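Local coordinates for Alr3699 protein (Nostoc sp., PDB 4XSP), which is a GT-B-fold protein of the glycosyltransferase family, built from two Rossmann-like domains, that binds uridine-5'-diphosphate, at residues B[237-242]-B[267-272]. Residues are numbered along the deposited sequence; the frame is centred on the assembly and turned at random.
Sequences AILVGD and VKFLGF. With UDP (uridine-5'-diphosphate), chain D.
Strands 237-240 and 267-271 run parallel, their axes 4.6 Å apart at closest approach and 19° from parallel, as neighbours in a beta-alpha-beta unit of the second Rossmann-like domain of this GT-B fold; helix 248-261 makes the crossover, and 267-271 is an edge strand of its sheet within this chain. Lys268 N gives its hydrogen to Ala237 O, Leu239 N to Lys268 O at 2.7 Å, and Leu270 N to Leu239 O. Past Leu270 the regular pairing gives way: water 1 donates to Leu239 O and Gly241 O and accepts from Gly271 N, and Gly241 N hydrogen-bonds Gly271 O from above its carbonyl plane. On the helix 248-261 face, Leu239 CD1 sits over the Phe269 ring in a CH-pi contact, 3.8 Å from the centroid, while Leu239 CG packs on Val267 CG1. On the other face, Ile238 CG2, anti to the backbone N (CG1 at chi1 -59°), meets Leu270 CD1 at 3.5 Å. The C-terminal ends border the UDP site, where Gly241 CA comes within 3.3 Å of UDP O4. Phe272 turns one ring face to the uracil, its CE1 lying 3.3 Å from UDP N3.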
loop_
_atom_site.group_PDB
_atom_site.type_symbol
_atom_site.label_atom_id
_atom_site.label_comp_id
_atom_site.label_asym_id
_atom_site.label_seq_id
_atom_site.Cartn_x
_atom_site.Cartn_y
_atom_site.Cartn_z
ATOM N N ALA B 237 17.947 31.289 -34.383
ATOM C CA ALA B 237 17.238 30.355 -33.537
ATOM C C ALA B 237 16.866 30.999 -32.221
ATOM O O ALA B 237 17.596 31.820 -31.681
ATOM C CB ALA B 237 18.059 29.109 -33.283
ATOM N N ILE B 238 15.699 30.622 -31.721
ATOM C CA ILE B 238 15.261 31.038 -30.425
ATOM C C ILE B 238 14.989 29.783 -29.639
ATOM O O ILE B 238 14.267 28.892 -30.119
ATOM C CB ILE B 238 14.027 31.920 -30.537
ATOM C CG1 ILE B 238 14.401 33.129 -31.393
ATOM C CG2 ILE B 238 13.595 32.375 -29.154
ATOM C CD1 ILE B 238 13.256 34.052 -31.694
ATOM N N LEU B 239 15.624 29.699 -28.461
ATOM C CA LEU B 239 15.447 28.587 -27.538
ATOM C C LEU B 239 14.579 29.118 -26.451
ATOM O O LEU B 239 14.978 30.031 -25.709
ATOM C CB LEU B 239 16.772 28.108 -26.944
ATOM C CG LEU B 239 17.808 27.739 -28.007
ATOM C CD1 LEU B 239 19.028 27.061 -27.384
ATOM C CD2 LEU B 239 17.191 26.864 -29.090
ATOM N N VAL B 240 13.363 28.590 -26.399
ATOM C CA VAL B 240 12.407 29.009 -25.411
ATOM C C VAL B 240 12.222 27.864 -24.435
ATOM O O VAL B 240 11.964 26.726 -24.851
ATOM C CB VAL B 240 11.086 29.359 -26.063
ATOM C CG1 VAL B 240 10.091 29.796 -25.011
ATOM C CG2 VAL B 240 11.315 30.460 -27.109
ATOM N N GLY B 241 12.353 28.182 -23.148
ATOM C CA GLY B 241 12.355 27.182 -22.087
ATOM C C GLY B 241 13.486 27.452 -21.104
ATOM O O GLY B 241 14.508 28.046 -21.458
ATOM N N ASP B 242 13.294 27.027 -19.866
ATOM C CA ASP B 242 14.340 27.147 -18.843
ATOM C C ASP B 242 15.032 25.807 -18.645
ATOM O O ASP B 242 14.617 24.779 -19.193
ATOM C CB ASP B 242 13.790 27.722 -17.520
ATOM C CG ASP B 242 12.638 26.915 -16.956
ATOM O OD1 ASP B 242 12.350 25.825 -17.494
ATOM O OD2 ASP B 242 12.025 27.378 -15.969
ATOM N N VAL B 267 21.506 32.900 -31.929
ATOM C CA VAL B 267 20.760 32.019 -31.009
ATOM C C VAL B 267 20.381 32.845 -29.778
ATOM O O VAL B 267 21.252 33.479 -29.165
ATOM C CB VAL B 267 21.556 30.768 -30.565
ATOM C CG1 VAL B 267 20.705 29.836 -29.721
ATOM C CG2 VAL B 267 22.072 29.979 -31.752
ATOM N N LYS B 268 19.090 32.871 -29.451
ATOM C CA LYS B 268 18.579 33.536 -28.237
ATOM C C LYS B 268 18.044 32.534 -27.240
ATOM O O LYS B 268 17.257 31.689 -27.604
ATOM C CB LYS B 268 17.398 34.452 -28.557
ATOM C CG LYS B 268 17.805 35.744 -29.182
ATOM C CD LYS B 268 16.593 36.435 -29.770
ATOM C CE LYS B 268 17.042 37.435 -30.801
ATOM N NZ LYS B 268 17.641 38.599 -30.124
ATOM N N PHE B 269 18.422 32.676 -25.978
ATOM C CA PHE B 269 17.874 31.867 -24.901
ATOM C C PHE B 269 16.914 32.777 -24.205
ATOM O O PHE B 269 17.319 33.640 -23.420
ATOM C CB PHE B 269 18.969 31.439 -23.917
ATOM C CG PHE B 269 19.916 30.413 -24.476
ATOM C CD1 PHE B 269 20.871 30.772 -25.418
ATOM C CD2 PHE B 269 19.838 29.090 -24.072
ATOM C CE1 PHE B 269 21.739 29.830 -25.939
ATOM C CE2 PHE B 269 20.713 28.141 -24.587
ATOM C CZ PHE B 269 21.653 28.510 -25.529
ATOM N N LEU B 270 15.632 32.600 -24.481
ATOM C CA LEU B 270 14.628 33.466 -23.878
ATOM C C LEU B 270 14.288 33.027 -22.475
ATOM O O LEU B 270 13.633 33.764 -21.720
ATOM C CB LEU B 270 13.383 33.505 -24.758
ATOM C CG LEU B 270 13.521 34.303 -26.062
ATOM C CD1 LEU B 270 12.163 34.467 -26.724
ATOM C CD2 LEU B 270 14.118 35.665 -25.812
ATOM N N GLY B 271 14.712 31.826 -22.107
ATOM C CA GLY B 271 14.299 31.266 -20.818
ATOM C C GLY B 271 12.818 30.934 -20.858
ATOM O O GLY B 271 12.203 30.933 -21.919
ATOM N N PHE B 272 12.234 30.679 -19.700
ATOM C CA PHE B 272 10.855 30.265 -19.660
ATOM C C PHE B 272 9.960 31.375 -20.120
ATOM O O PHE B 272 10.153 32.536 -19.745
ATOM C CB PHE B 272 10.411 29.850 -18.269
ATOM C CG PHE B 272 9.004 29.321 -18.234
ATOM C CD1 PHE B 272 8.749 27.969 -18.495
ATOM C CD2 PHE B 272 7.930 30.176 -18.004
ATOM C CE1 PHE B 272 7.460 27.482 -18.484
ATOM C CE2 PHE B 272 6.631 29.692 -18.000
ATOM C CZ PHE B 272 6.401 28.343 -18.240
HETATM N N1 UDP D . 6.291 25.398 -22.496
HETATM C C2 UDP D . 6.070 26.645 -21.882
HETATM N N3 UDP D . 7.069 27.540 -21.777
HETATM C C4 UDP D . 8.314 27.248 -22.225
HETATM C C5 UDP D . 8.574 26.005 -22.818
HETATM C C6 UDP D . 7.524 25.092 -22.946
HETATM O O2 UDP D . 4.947 26.967 -21.438
HETATM O O4 UDP D . 9.215 28.103 -22.096
HETATM C "C1'" UDP D . 5.188 24.429 -22.634
HETATM C "C2'" UDP D . 4.808 24.095 -24.085
HETATM O "O2'" UDP D . 3.967 25.105 -24.680
HETATM C "C3'" UDP D . 4.106 22.756 -23.928
HETATM C "C4'" UDP D . 4.846 22.118 -22.744
HETATM O "O4'" UDP D . 5.488 23.156 -22.062
HETATM O "O3'" UDP D . 2.709 22.975 -23.639
HETATM C "C5'" UDP D . 5.955 21.169 -23.170
HETATM O "O5'" UDP D . 5.287 20.018 -23.649
HETATM P PA UDP D . 5.974 18.916 -24.587
HETATM O O1A UDP D . 6.305 19.590 -25.913
HETATM O O2A UDP D . 4.963 17.801 -24.688
HETATM O O3A UDP D . 7.343 18.528 -23.781
HETATM P PB UDP D . 7.562 17.303 -22.708
HETATM O O1B UDP D . 9.049 17.159 -22.649
HETATM O O2B UDP D . 6.898 16.110 -23.362
HETATM O O3B UDP D . 6.921 17.809 -21.443
HETATM O O HOH W 1 15.909 29.666 -23.058
#